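Long-range contacts in nucleoporin NUP170 (Chaetomium thermophilum, PDB 5HAX), which probably serves as a scaffold nucleoporin of the inner ring of the nuclear pore complex: residues A[196-201]-A[215-220]; A[175-180]-A[190-195]; A[186-191]-A[254-259]; A[138-143]-A[169-174]. All blocks are in the same frame, centred on the assembly; numbering follows the deposited sequence.

Contact 1: residues A[196-201]-A[215-220]; sequences DIHEIF and KINHSH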
loop_
_atom_site.group_PDB
_atom_site.type_symbol
_atom_site.label_atom_id
_atom_site.label_comp_id
_atom_site.label_asym_id
_atom_site.label_seq_id
_atom_site.Cartn_x
_atom_site.Cartn_y
_atom_site.Cartn_z
ATOM N N ASP A 196 -7.207 -6.285 -29.257
ATOM C CA ASP A 196 -5.946 -7.008 -29.335
ATOM C C ASP A 196 -4.949 -6.465 -28.319
ATOM O O ASP A 196 -4.928 -5.271 -28.009
ATOM C CB ASP A 196 -5.333 -6.903 -30.730
ATOM C CG ASP A 196 -6.182 -7.552 -31.798
ATOM O OD1 ASP A 196 -7.141 -8.274 -31.453
ATOM O OD2 ASP A 196 -5.875 -7.342 -32.988
ATOM N N ILE A 197 -4.100 -7.358 -27.819
ATOM C CA ILE A 197 -3.025 -7.007 -26.900
ATOM C C ILE A 197 -1.700 -7.311 -27.581
ATOM O O ILE A 197 -1.480 -8.435 -28.049
ATOM C CB ILE A 197 -3.152 -7.765 -25.566
ATOM C CG1 ILE A 197 -4.360 -7.224 -24.798
ATOM C CG2 ILE A 197 -1.878 -7.612 -24.728
ATOM C CD1 ILE A 197 -4.701 -8.001 -23.564
ATOM N N HIS A 198 -0.829 -6.310 -27.637
ATOM C CA HIS A 198 0.502 -6.444 -28.202
ATOM C C HIS A 198 1.536 -6.409 -27.087
ATOM O O HIS A 198 1.272 -5.936 -25.978
ATOM C CB HIS A 198 0.794 -5.324 -29.209
ATOM C CG HIS A 198 -0.155 -5.282 -30.366
ATOM N ND1 HIS A 198 -1.393 -4.680 -30.292
ATOM C CD2 HIS A 198 -0.043 -5.761 -31.627
ATOM C CE1 HIS A 198 -2.003 -4.791 -31.458
ATOM N NE2 HIS A 198 -1.206 -5.443 -32.286
ATOM N N GLU A 199 2.724 -6.922 -27.398
ATOM C CA GLU A 199 3.860 -6.883 -26.488
ATOM C C GLU A 199 5.075 -6.378 -27.246
ATOM O O GLU A 199 5.282 -6.735 -28.410
ATOM C CB GLU A 199 4.155 -8.264 -25.881
ATOM C CG GLU A 199 5.369 -8.278 -24.950
ATOM C CD GLU A 199 5.509 -9.571 -24.169
ATOM O OE1 GLU A 199 4.757 -10.526 -24.448
ATOM O OE2 GLU A 199 6.375 -9.628 -23.268
ATOM N N ILE A 200 5.867 -5.537 -26.588
ATOM C CA ILE A 200 7.116 -5.031 -27.144
ATOM C C ILE A 200 8.262 -5.811 -26.515
ATOM O O ILE A 200 8.381 -5.875 -25.285
ATOM C CB ILE A 200 7.276 -3.520 -26.901
ATOM C CG1 ILE A 200 6.217 -2.755 -27.702
ATOM C CG2 ILE A 200 8.693 -3.065 -27.286
ATOM C CD1 ILE A 200 6.390 -1.253 -27.693
ATOM N N PHE A 201 9.095 -6.407 -27.361
ATOM C CA PHE A 201 10.325 -7.061 -26.942
ATOM C C PHE A 201 11.509 -6.156 -27.253
ATOM O O PHE A 201 11.491 -5.396 -28.223
ATOM C CB PHE A 201 10.509 -8.401 -27.657
ATOM C CG PHE A 201 9.367 -9.353 -27.471
ATOM C CD1 PHE A 201 9.304 -10.173 -26.357
ATOM C CD2 PHE A 201 8.360 -9.437 -28.415
ATOM C CE1 PHE A 201 8.255 -11.054 -26.185
ATOM C CE2 PHE A 201 7.311 -10.315 -28.250
ATOM C CZ PHE A 201 7.255 -11.127 -27.134
ATOM N N LYS A 215 7.835 -6.189 -31.960
ATOM C CA LYS A 215 6.449 -6.082 -31.529
ATOM C C LYS A 215 5.662 -7.243 -32.116
ATOM O O LYS A 215 5.861 -7.605 -33.279
ATOM C CB LYS A 215 5.840 -4.748 -31.977
ATOM C CG LYS A 215 4.411 -4.517 -31.527
ATOM C CD LYS A 215 3.912 -3.160 -31.993
ATOM C CE LYS A 215 2.474 -2.916 -31.567
ATOM N NZ LYS A 215 1.986 -1.581 -32.006
ATOM N N ILE A 216 4.773 -7.833 -31.313
ATOM C CA ILE A 216 3.934 -8.933 -31.777
ATOM C C ILE A 216 2.529 -8.780 -31.209
ATOM O O ILE A 216 2.328 -8.239 -30.117
ATOM C CB ILE A 216 4.522 -10.317 -31.402
ATOM C CG1 ILE A 216 4.297 -10.635 -29.918
ATOM C CG2 ILE A 216 6.003 -10.376 -31.768
ATOM C CD1 ILE A 216 4.795 -12.014 -29.511
ATOM N N ASN A 217 1.557 -9.276 -31.970
ATOM C CA ASN A 217 0.161 -9.317 -31.557
ATOM C C ASN A 217 -0.122 -10.677 -30.930
ATOM O O ASN A 217 -0.048 -11.705 -31.612
ATOM C CB ASN A 217 -0.748 -9.069 -32.762
ATOM C CG ASN A 217 -2.200 -8.844 -32.376
ATOM O OD1 ASN A 217 -2.685 -9.379 -31.378
ATOM N ND2 ASN A 217 -2.903 -8.054 -33.178
ATOM N N HIS A 218 -0.443 -10.684 -29.634
ATOM C CA HIS A 218 -0.710 -11.928 -28.922
ATOM C C HIS A 218 -2.113 -12.469 -29.161
ATOM O O HIS A 218 -2.389 -13.608 -28.770
ATOM C CB HIS A 218 -0.509 -11.734 -27.417
ATOM C CG HIS A 218 0.923 -11.781 -26.984
ATOM N ND1 HIS A 218 1.687 -12.926 -27.067
ATOM C CD2 HIS A 218 1.725 -10.832 -26.446
ATOM C CE1 HIS A 218 2.900 -12.677 -26.606
ATOM N NE2 HIS A 218 2.950 -11.413 -26.225
ATOM N N SER A 219 -3.000 -11.694 -29.788
ATOM C CA SER A 219 -4.396 -12.090 -29.929
ATOM C C SER A 219 -4.667 -12.923 -31.177
ATOM O O SER A 219 -5.665 -13.650 -31.206
ATOM C CB SER A 219 -5.289 -10.848 -29.939
ATOM O OG SER A 219 -5.250 -10.198 -28.681
ATOM N N HIS A 220 -3.810 -12.838 -32.192
ATOM C CA HIS A 220 -3.924 -13.647 -33.401
ATOM C C HIS A 220 -5.340 -13.608 -33.984
ATOM O O HIS A 220 -5.960 -14.657 -34.191
ATOM C CB HIS A 220 -3.497 -15.081 -33.124
ATOM C CG HIS A 220 -2.149 -15.201 -32.484
ATOM N ND1 HIS A 220 -0.976 -14.960 -33.165
ATOM C CD2 HIS A 220 -1.788 -15.546 -31.226
ATOM C CE1 HIS A 220 0.049 -15.146 -32.354
ATOM N NE2 HIS A 220 -0.416 -15.503 -31.170
#

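Contact 2: residues A[175-180]-A[190-195]; sequences DVSFIV and GGESDT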
loop_
_atom_site.group_PDB
_atom_site.type_symbol
_atom_site.label_atom_id
_atom_site.label_comp_id
_atom_site.label_asym_id
_atom_site.label_seq_id
_atom_site.Cartn_x
_atom_site.Cartn_y
_atom_site.Cartn_z
ATOM N N ASP A 175 -4.543 1.536 -32.621
ATOM C CA ASP A 175 -4.270 2.610 -31.675
ATOM C C ASP A 175 -3.671 2.066 -30.382
ATOM O O ASP A 175 -3.971 0.947 -29.955
ATOM C CB ASP A 175 -5.563 3.372 -31.373
ATOM C CG ASP A 175 -5.452 4.264 -30.153
ATOM O OD1 ASP A 175 -4.951 5.399 -30.287
ATOM O OD2 ASP A 175 -5.878 3.833 -29.059
ATOM N N VAL A 176 -2.812 2.872 -29.759
ATOM C CA VAL A 176 -2.219 2.562 -28.457
ATOM C C VAL A 176 -2.626 3.672 -27.495
ATOM O O VAL A 176 -2.149 4.810 -27.610
ATOM C CB VAL A 176 -0.690 2.435 -28.530
ATOM C CG1 VAL A 176 -0.108 2.205 -27.137
ATOM C CG2 VAL A 176 -0.290 1.301 -29.464
ATOM N N SER A 177 -3.499 3.339 -26.540
ATOM C CA SER A 177 -3.921 4.257 -25.492
ATOM C C SER A 177 -3.614 3.750 -24.092
ATOM O O SER A 177 -3.802 4.501 -23.129
ATOM C CB SER A 177 -5.432 4.534 -25.588
ATOM O OG SER A 177 -5.746 5.310 -26.730
ATOM N N PHE A 178 -3.153 2.510 -23.951
ATOM C CA PHE A 178 -2.893 1.910 -22.649
ATOM C C PHE A 178 -1.581 1.147 -22.714
ATOM O O PHE A 178 -1.389 0.312 -23.602
ATOM C CB PHE A 178 -4.040 0.978 -22.238
ATOM C CG PHE A 178 -5.403 1.587 -22.411
ATOM C CD1 PHE A 178 -5.851 2.568 -21.542
ATOM C CD2 PHE A 178 -6.234 1.183 -23.445
ATOM C CE1 PHE A 178 -7.104 3.138 -21.700
ATOM C CE2 PHE A 178 -7.488 1.744 -23.608
ATOM C CZ PHE A 178 -7.924 2.724 -22.736
ATOM N N ILE A 179 -0.681 1.448 -21.780
ATOM C CA ILE A 179 0.609 0.778 -21.662
ATOM C C ILE A 179 0.780 0.359 -20.211
ATOM O O ILE A 179 0.581 1.171 -19.300
ATOM C CB ILE A 179 1.777 1.691 -22.088
ATOM C CG1 ILE A 179 1.526 2.291 -23.474
ATOM C CG2 ILE A 179 3.094 0.916 -22.060
ATOM C CD1 ILE A 179 2.473 3.425 -23.821
ATOM N N VAL A 180 1.145 -0.904 -19.993
ATOM C CA VAL A 180 1.403 -1.418 -18.654
ATOM C C VAL A 180 2.684 -2.238 -18.681
ATOM O O VAL A 180 3.050 -2.824 -19.704
ATOM C CB VAL A 180 0.226 -2.268 -18.118
ATOM C CG1 VAL A 180 -1.011 -1.402 -17.945
ATOM C CG2 VAL A 180 -0.057 -3.448 -19.041
ATOM N N GLY A 190 -2.377 -1.794 -25.635
ATOM C CA GLY A 190 -3.755 -1.911 -26.086
ATOM C C GLY A 190 -4.300 -0.529 -26.373
ATOM O O GLY A 190 -3.685 0.483 -26.032
ATOM N N GLY A 191 -5.468 -0.486 -27.004
ATOM C CA GLY A 191 -6.027 0.796 -27.381
ATOM C C GLY A 191 -7.483 0.744 -27.785
ATOM O O GLY A 191 -8.213 -0.189 -27.447
ATOM N N GLU A 192 -7.892 1.777 -28.526
ATOM C CA GLU A 192 -9.291 2.030 -28.844
ATOM C C GLU A 192 -9.656 1.626 -30.272
ATOM O O GLU A 192 -10.701 2.048 -30.779
ATOM C CB GLU A 192 -9.610 3.507 -28.604
ATOM C CG GLU A 192 -9.307 3.956 -27.174
ATOM C CD GLU A 192 -9.691 5.399 -26.910
ATOM O OE1 GLU A 192 -9.606 6.223 -27.845
ATOM O OE2 GLU A 192 -10.078 5.707 -25.762
ATOM N N SER A 193 -8.820 0.819 -30.929
ATOM C CA SER A 193 -9.130 0.289 -32.253
ATOM C C SER A 193 -9.775 -1.087 -32.191
ATOM O O SER A 193 -10.624 -1.407 -33.032
ATOM C CB SER A 193 -7.858 0.200 -33.101
ATOM O OG SER A 193 -7.326 1.482 -33.376
ATOM N N ASP A 194 -9.387 -1.899 -31.219
ATOM C CA ASP A 194 -9.800 -3.293 -31.123
ATOM C C ASP A 194 -9.418 -3.770 -29.727
ATOM O O ASP A 194 -8.932 -2.993 -28.900
ATOM C CB ASP A 194 -9.150 -4.141 -32.217
ATOM C CG ASP A 194 -7.657 -3.901 -32.327
ATOM O OD1 ASP A 194 -7.212 -3.360 -33.362
ATOM O OD2 ASP A 194 -6.930 -4.240 -31.373
ATOM N N THR A 195 -9.639 -5.058 -29.469
ATOM C CA THR A 195 -9.323 -5.661 -28.182
ATOM C C THR A 195 -7.995 -6.408 -28.190
ATOM O O THR A 195 -7.681 -7.098 -27.214
ATOM C CB THR A 195 -10.440 -6.614 -27.749
ATOM O OG1 THR A 195 -10.539 -7.702 -28.677
ATOM C CG2 THR A 195 -11.775 -5.890 -27.671
HETATM O O HOH W 1 -6.169 -0.783 -30.235
#

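Contact 3: residues A[186-191]-A[254-259]; sequences RIFLGG and YHMEGP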
loop_
_atom_site.group_PDB
_atom_site.type_symbol
_atom_site.label_atom_id
_atom_site.label_comp_id
_atom_site.label_asym_id
_atom_site.label_seq_id
_atom_site.Cartn_x
_atom_site.Cartn_y
_atom_site.Cartn_z
ATOM N N ARG A 186 8.364 -6.575 -18.858
ATOM C CA ARG A 186 7.543 -6.840 -20.032
ATOM C C ARG A 186 6.580 -5.682 -20.265
ATOM O O ARG A 186 5.998 -5.147 -19.319
ATOM C CB ARG A 186 6.770 -8.148 -19.863
ATOM C CG ARG A 186 7.652 -9.371 -19.673
ATOM C CD ARG A 186 6.831 -10.650 -19.601
ATOM N NE ARG A 186 6.266 -11.014 -20.897
ATOM C CZ ARG A 186 5.581 -12.131 -21.132
ATOM N NH1 ARG A 186 5.369 -13.004 -20.158
ATOM N NH2 ARG A 186 5.108 -12.377 -22.346
ATOM N N ILE A 187 6.410 -5.301 -21.531
ATOM C CA ILE A 187 5.621 -4.132 -21.921
ATOM C C ILE A 187 4.454 -4.602 -22.781
ATOM O O ILE A 187 4.663 -5.174 -23.858
ATOM C CB ILE A 187 6.477 -3.105 -22.684
ATOM C CG1 ILE A 187 7.636 -2.617 -21.805
ATOM C CG2 ILE A 187 5.622 -1.930 -23.142
ATOM C CD1 ILE A 187 8.655 -1.778 -22.550
ATOM N N PHE A 188 3.229 -4.340 -22.320
ATOM C CA PHE A 188 2.011 -4.713 -23.028
ATOM C C PHE A 188 1.244 -3.468 -23.470
ATOM O O PHE A 188 1.227 -2.451 -22.769
ATOM C CB PHE A 188 1.110 -5.588 -22.149
ATOM C CG PHE A 188 1.700 -6.933 -21.819
ATOM C CD1 PHE A 188 1.738 -7.940 -22.768
ATOM C CD2 PHE A 188 2.206 -7.192 -20.556
ATOM C CE1 PHE A 188 2.275 -9.179 -22.466
ATOM C CE2 PHE A 188 2.745 -8.431 -20.247
ATOM C CZ PHE A 188 2.778 -9.425 -21.205
ATOM N N LEU A 189 0.591 -3.566 -24.635
ATOM C CA LEU A 189 -0.076 -2.433 -25.269
ATOM C C LEU A 189 -1.497 -2.795 -25.683
ATOM O O LEU A 189 -1.782 -3.934 -26.064
ATOM C CB LEU A 189 0.678 -1.960 -26.519
ATOM C CG LEU A 189 2.188 -1.755 -26.431
ATOM C CD1 LEU A 189 2.730 -1.481 -27.823
ATOM C CD2 LEU A 189 2.541 -0.620 -25.484
ATOM N N GLY A 190 -2.377 -1.794 -25.635
ATOM C CA GLY A 190 -3.755 -1.911 -26.086
ATOM C C GLY A 190 -4.300 -0.529 -26.373
ATOM O O GLY A 190 -3.685 0.483 -26.032
ATOM N N GLY A 191 -5.468 -0.486 -27.004
ATOM C CA GLY A 191 -6.027 0.796 -27.381
ATOM C C GLY A 191 -7.483 0.744 -27.785
ATOM O O GLY A 191 -8.213 -0.189 -27.447
ATOM N N TYR A 254 -5.622 -12.964 -19.182
ATOM C CA TYR A 254 -4.507 -13.565 -19.901
ATOM C C TYR A 254 -3.467 -14.037 -18.895
ATOM O O TYR A 254 -3.241 -13.381 -17.873
ATOM C CB TYR A 254 -3.869 -12.568 -20.877
ATOM C CG TYR A 254 -4.815 -12.014 -21.917
ATOM C CD1 TYR A 254 -5.717 -11.009 -21.599
ATOM C CD2 TYR A 254 -4.795 -12.485 -23.222
ATOM C CE1 TYR A 254 -6.581 -10.496 -22.547
ATOM C CE2 TYR A 254 -5.654 -11.978 -24.180
ATOM C CZ TYR A 254 -6.544 -10.982 -23.838
ATOM O OH TYR A 254 -7.401 -10.473 -24.785
ATOM N N HIS A 255 -2.831 -15.170 -19.187
ATOM C CA HIS A 255 -1.825 -15.758 -18.311
ATOM C C HIS A 255 -0.480 -15.769 -19.022
ATOM O O HIS A 255 -0.398 -16.135 -20.199
ATOM C CB HIS A 255 -2.215 -17.177 -17.895
ATOM C CG HIS A 255 -1.197 -17.850 -17.026
ATOM N ND1 HIS A 255 -0.459 -18.935 -17.446
ATOM C CD2 HIS A 255 -0.791 -17.584 -15.761
ATOM C CE1 HIS A 255 0.354 -19.312 -16.476
ATOM N NE2 HIS A 255 0.174 -18.509 -15.443
ATOM N N MET A 256 0.568 -15.367 -18.302
ATOM C CA MET A 256 1.930 -15.364 -18.832
ATOM C C MET A 256 2.578 -16.701 -18.483
ATOM O O MET A 256 3.290 -16.849 -17.489
ATOM C CB MET A 256 2.717 -14.185 -18.274
ATOM C CG MET A 256 2.164 -12.832 -18.686
ATOM S SD MET A 256 2.923 -11.466 -17.789
ATOM C CE MET A 256 1.470 -10.647 -17.140
ATOM N N GLU A 257 2.313 -17.698 -19.330
ATOM C CA GLU A 257 2.856 -19.034 -19.117
ATOM C C GLU A 257 4.356 -19.106 -19.367
ATOM O O GLU A 257 4.962 -20.146 -19.091
ATOM C CB GLU A 257 2.136 -20.047 -20.014
ATOM C CG GLU A 257 2.166 -19.712 -21.498
ATOM C CD GLU A 257 1.519 -20.786 -22.350
ATOM O OE1 GLU A 257 1.068 -21.806 -21.785
ATOM O OE2 GLU A 257 1.461 -20.610 -23.585
ATOM N N GLY A 258 4.962 -18.037 -19.876
ATOM C CA GLY A 258 6.386 -17.993 -20.096
ATOM C C GLY A 258 6.880 -16.569 -20.241
ATOM O O GLY A 258 6.095 -15.618 -20.303
ATOM N N PRO A 259 8.203 -16.395 -20.302
ATOM C CA PRO A 259 8.764 -15.038 -20.410
ATOM C C PRO A 259 8.399 -14.321 -21.697
ATOM O O PRO A 259 8.570 -13.097 -21.769
ATOM C CB PRO A 259 10.277 -15.275 -20.318
ATOM C CG PRO A 259 10.463 -16.689 -20.771
ATOM C CD PRO A 259 9.249 -17.431 -20.301
#

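Contact 4: residues A[138-143]-A[169-174]; sequences ATTSEI and VHRGGS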
loop_
_atom_site.group_PDB
_atom_site.type_symbol
_atom_site.label_atom_id
_atom_site.label_comp_id
_atom_site.label_asym_id
_atom_site.label_seq_id
_atom_site.Cartn_x
_atom_site.Cartn_y
_atom_site.Cartn_z
ATOM N N ALA A 138 4.136 6.260 -26.912
ATOM C CA ALA A 138 3.396 5.754 -28.061
ATOM C C ALA A 138 2.806 6.917 -28.847
ATOM O O ALA A 138 2.158 7.797 -28.271
ATOM C CB ALA A 138 2.285 4.803 -27.614
ATOM N N THR A 139 3.032 6.916 -30.158
ATOM C CA THR A 139 2.441 7.884 -31.072
ATOM C C THR A 139 1.538 7.154 -32.063
ATOM O O THR A 139 1.386 5.931 -32.018
ATOM C CB THR A 139 3.517 8.679 -31.821
ATOM O OG1 THR A 139 4.144 7.842 -32.803
ATOM C CG2 THR A 139 4.568 9.219 -30.859
ATOM N N THR A 140 0.939 7.921 -32.975
ATOM C CA THR A 140 0.111 7.327 -34.019
ATOM C C THR A 140 0.935 6.589 -35.065
ATOM O O THR A 140 0.351 5.922 -35.925
ATOM C CB THR A 140 -0.734 8.403 -34.705
ATOM O OG1 THR A 140 0.115 9.436 -35.215
ATOM C CG2 THR A 140 -1.730 9.008 -33.728
ATOM N N SER A 141 2.264 6.683 -35.003
ATOM C CA SER A 141 3.151 6.066 -35.981
ATOM C C SER A 141 4.108 5.039 -35.391
ATOM O O SER A 141 4.516 4.125 -36.109
ATOM C CB SER A 141 3.972 7.148 -36.700
ATOM O OG SER A 141 4.770 6.590 -37.729
ATOM N N GLU A 142 4.472 5.151 -34.114
ATOM C CA GLU A 142 5.481 4.266 -33.546
ATOM C C GLU A 142 5.413 4.315 -32.025
ATOM O O GLU A 142 4.775 5.191 -31.435
ATOM C CB GLU A 142 6.881 4.659 -34.030
ATOM C CG GLU A 142 7.266 6.084 -33.658
ATOM C CD GLU A 142 8.535 6.551 -34.343
ATOM O OE1 GLU A 142 8.822 7.766 -34.297
ATOM O OE2 GLU A 142 9.245 5.705 -34.927
ATOM N N ILE A 143 6.089 3.349 -31.400
ATOM C CA ILE A 143 6.333 3.336 -29.961
ATOM C C ILE A 143 7.831 3.506 -29.743
ATOM O O ILE A 143 8.644 2.881 -30.433
ATOM C CB ILE A 143 5.836 2.040 -29.288
ATOM C CG1 ILE A 143 4.325 1.872 -29.480
ATOM C CG2 ILE A 143 6.169 2.060 -27.800
ATOM C CD1 ILE A 143 3.942 1.153 -30.757
ATOM N N VAL A 169 9.701 0.716 -32.664
ATOM C CA VAL A 169 9.000 -0.120 -33.630
ATOM C C VAL A 169 7.818 0.656 -34.188
ATOM O O VAL A 169 7.190 1.459 -33.492
ATOM C CB VAL A 169 8.514 -1.451 -33.012
ATOM C CG1 VAL A 169 9.663 -2.438 -32.887
ATOM C CG2 VAL A 169 7.847 -1.208 -31.664
ATOM N N HIS A 170 7.522 0.410 -35.462
ATOM C CA HIS A 170 6.343 0.997 -36.078
ATOM C C HIS A 170 5.087 0.461 -35.404
ATOM O O HIS A 170 4.986 -0.729 -35.093
ATOM C CB HIS A 170 6.325 0.692 -37.575
ATOM C CG HIS A 170 7.464 1.311 -38.324
ATOM N ND1 HIS A 170 8.141 0.656 -39.330
ATOM C CD2 HIS A 170 8.046 2.528 -38.210
ATOM C CE1 HIS A 170 9.091 1.442 -39.803
ATOM N NE2 HIS A 170 9.054 2.585 -39.141
ATOM N N ARG A 171 4.130 1.359 -35.164
ATOM C CA ARG A 171 2.936 0.992 -34.411
ATOM C C ARG A 171 2.092 -0.018 -35.175
ATOM O O ARG A 171 1.784 -1.102 -34.666
ATOM C CB ARG A 171 2.106 2.238 -34.100
ATOM C CG ARG A 171 0.970 1.983 -33.123
ATOM C CD ARG A 171 -0.082 3.073 -33.186
ATOM N NE ARG A 171 -0.897 2.981 -34.395
ATOM C CZ ARG A 171 -1.955 3.746 -34.643
ATOM N NH1 ARG A 171 -2.333 4.665 -33.764
ATOM N NH2 ARG A 171 -2.638 3.591 -35.768
ATOM N N GLY A 172 1.712 0.326 -36.396
ATOM C CA GLY A 172 0.745 -0.441 -37.142
ATOM C C GLY A 172 -0.607 0.241 -37.177
ATOM O O GLY A 172 -0.739 1.452 -36.979
ATOM N N GLY A 173 -1.637 -0.568 -37.421
ATOM C CA GLY A 173 -2.982 -0.055 -37.586
ATOM C C GLY A 173 -3.782 0.102 -36.316
ATOM O O GLY A 173 -4.844 0.727 -36.349
ATOM N N SER A 174 -3.308 -0.440 -35.196
ATOM C CA SER A 174 -4.058 -0.432 -33.946
ATOM C C SER A 174 -3.591 0.712 -33.054
ATOM O O SER A 174 -2.396 0.836 -32.759
ATOM C CB SER A 174 -3.904 -1.766 -33.215
ATOM O OG SER A 174 -4.514 -2.820 -33.941
HETATM O O HOH W 2 -1.324 5.200 -30.972
HETATM O O HOH W 3 2.826 2.627 -38.312
#

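Contact 1: residues A[196-201]-A[215-220]
E199 and H218 meet through a histidine-carboxylate hydrogen bond. The E199 side chain starts with CG anti to the backbone N (chi1 178°), and the chain beyond is extended. Its CB touches H218 NE2. Its CG lies against one face of the F201 ring, towards the rim. E199 OE1 then accepts from H218 NE2 at 2.7 Å on its anti lone pair, with the oxygen tilted a little from the ring plane. OE2 turns to R186 in a salt bridge. The F201 ring is met at its edge by I216, whose CD1 comes 3.3 Å from F201 CE2. Beneath these side chains the antiparallel strands pair normally: E199 N bonds I216 O at 3.0 Å and I216 N returns to E199 O. On the other face of the sheet K215 CE packs 3.7 Å from H198 CG, and its NZ is bonded to R171 O. At the end of strand 215-217, N217 does two jobs. Its OD1 accepts from S219 N in an Asx turn. Its ND2 gives a nearly straight bond of 3.1 Å to D196 OD2, which it meets from above the carboxylate plane. S219 OG accepts from I197 N at 3.2 Å. The buried carboxylate of E199 is thus shared between an arginine and a histidine, and this would probably favour its charged form and could raise the proton affinity of H218.

Contact 2: residues A[175-180]-A[190-195]
D175 N gives a nearly straight hydrogen bond to S193 OG at 2.9 Å. The carboxylate of D175 accepts instead. Its CG is anti to the backbone N (chi1 165°), which carries OD2 to within 2.9 Å of E192 N. That donor comes on the anti side of OD2, while S177 OG donates to its syn lone pair at 2.8 Å. A water also bridges D175 O to S193 N. With an alanine in place of D175, E192 N and the S177 hydroxyl would probably lose their shared acceptor, and the loop could shift. The backbone bonds form a classic beta bulge: S177 N and F178 N both donate to G190 O, at 2.9 Å from S177 N and 3.0 Å from F178 N. G190 N returns a bond to F178 O. A CA-H...O contact of 3.3 Å joins G191 CA to D175 O, and a side chain on G191 would run into that oxygen. In the apolar packing, F178 CD2 lies 4.0 Å from G191 CA, and the ring has S177 CB over the centre of one face. The bulge lies where strand 178-181 pairs with strand 187-190, at the edge of a four-stranded antiparallel sheet. F178 leans on L230 of strand 230-236 in the next sheet, and V176 touches A138 of strand 133-139 in the preceding one.

Contact 3: residues A[186-191]-A[254-259]
P259 O sits over the centre of one face of the R186 guanidinium, 3.2 Å from R186 CZ, while the nitrogens of the group are gripped from elsewhere. R186 NE forms a salt bridge with E199 OE2, and NH2 bonds K261 O. The bend of the R186 chain at chi3 (72°) lays this guanidinium face under P259 O. The opposite face meets F188 CZ towards its rim, so the group lies between P259 O and the CZ corner of the F188 ring. R186 NH1 is 2.7 Å from G258 O. M256 runs past the arginine in the opposite direction, with M256 CB 3.5 Å from R186 NH1. Farther along, M256 SD is 3.9 Å from F188 CE2. This is a Met-aromatic contact, with the sulfur lying obliquely to the ring. A leucine in place of R186 would probably leave E199 OE2 without its arginine partner and take away the cation beside the carbonyl oxygens of G258, P259 and K261. The contact joins the second strand of one four-stranded sheet to the turn that follows strand 251-255 in the next, as neighbouring blades meet in a beta-propeller. F188 and M256 both rest on L242, which extends the apolar side of the join. A buried arginine faced by a carboxylate and several carbonyl oxygens is likely to stay charged and to tie the two blades together electrostatically.

Contact 4: residues A[138-143]-A[169-174]
V169 pairs with I143 at the start of segment 169-174: I143 N bonds V169 O at 3.0 Å, and V169 N returns a longer bond to I143 O. H170 follows opposite E142 as a non-hydrogen-bonded pair, and the two side chains diverge. R171 then bridges the hairpin turn. Its N meets S141 O at 2.9 Å in a straight bond, although the donor stands above the carbonyl plane. CG anti to the backbone N (chi1 -170°) points the R171 side chain toward T139 and T140. R171 CG packs against I143 CD1, and the two side chains cross at about a right angle. R171 CD comes 3.4 Å from T139 O. T140 O lies over the centre of one guanidinium face, 3.4 Å from R171 CZ. S174 O covers the opposite face nearer the rim. NE and NH2 grip G172 O side-on, both from one face of its plane. NH1 reaches T139 O through a water, and NH2 also binds a phosphate ion, probably from the crystallisation liquor. Within the turn, T139 OG1 accepts from S141 N and E142 N in an ST motif. The contact ties strands 142-151 and 159-170, the last two of a four-stranded antiparallel sheet, to the turn leading in from strand 133-139. I143 and V169 pack on K215 of strand 213-217 in the next sheet.

How the contacts relate
The four contacts lie on one side of the chain's centre, in the region related to the Nup133 N-terminal beta-propeller. Contact 4 comes first along the chain, in the sheet that begins with strand 114-120. Contacts 1 and 2 belong to the next sheet, which begins with strand 178-181; their centres are about 11 Å apart. S174 OG of contact 4 bonds D194 OD1 of contact 2 between these sheets. Contact 3 shares G190 and G191 with contact 2 and reaches the following sheet, which begins with strand 230-236. Its loop encloses contact 1, about 8 Å away between centres. Contacts 3 and 4 lie farthest apart, about 18 Å. These links are consistent with successive propeller blades joined side by side.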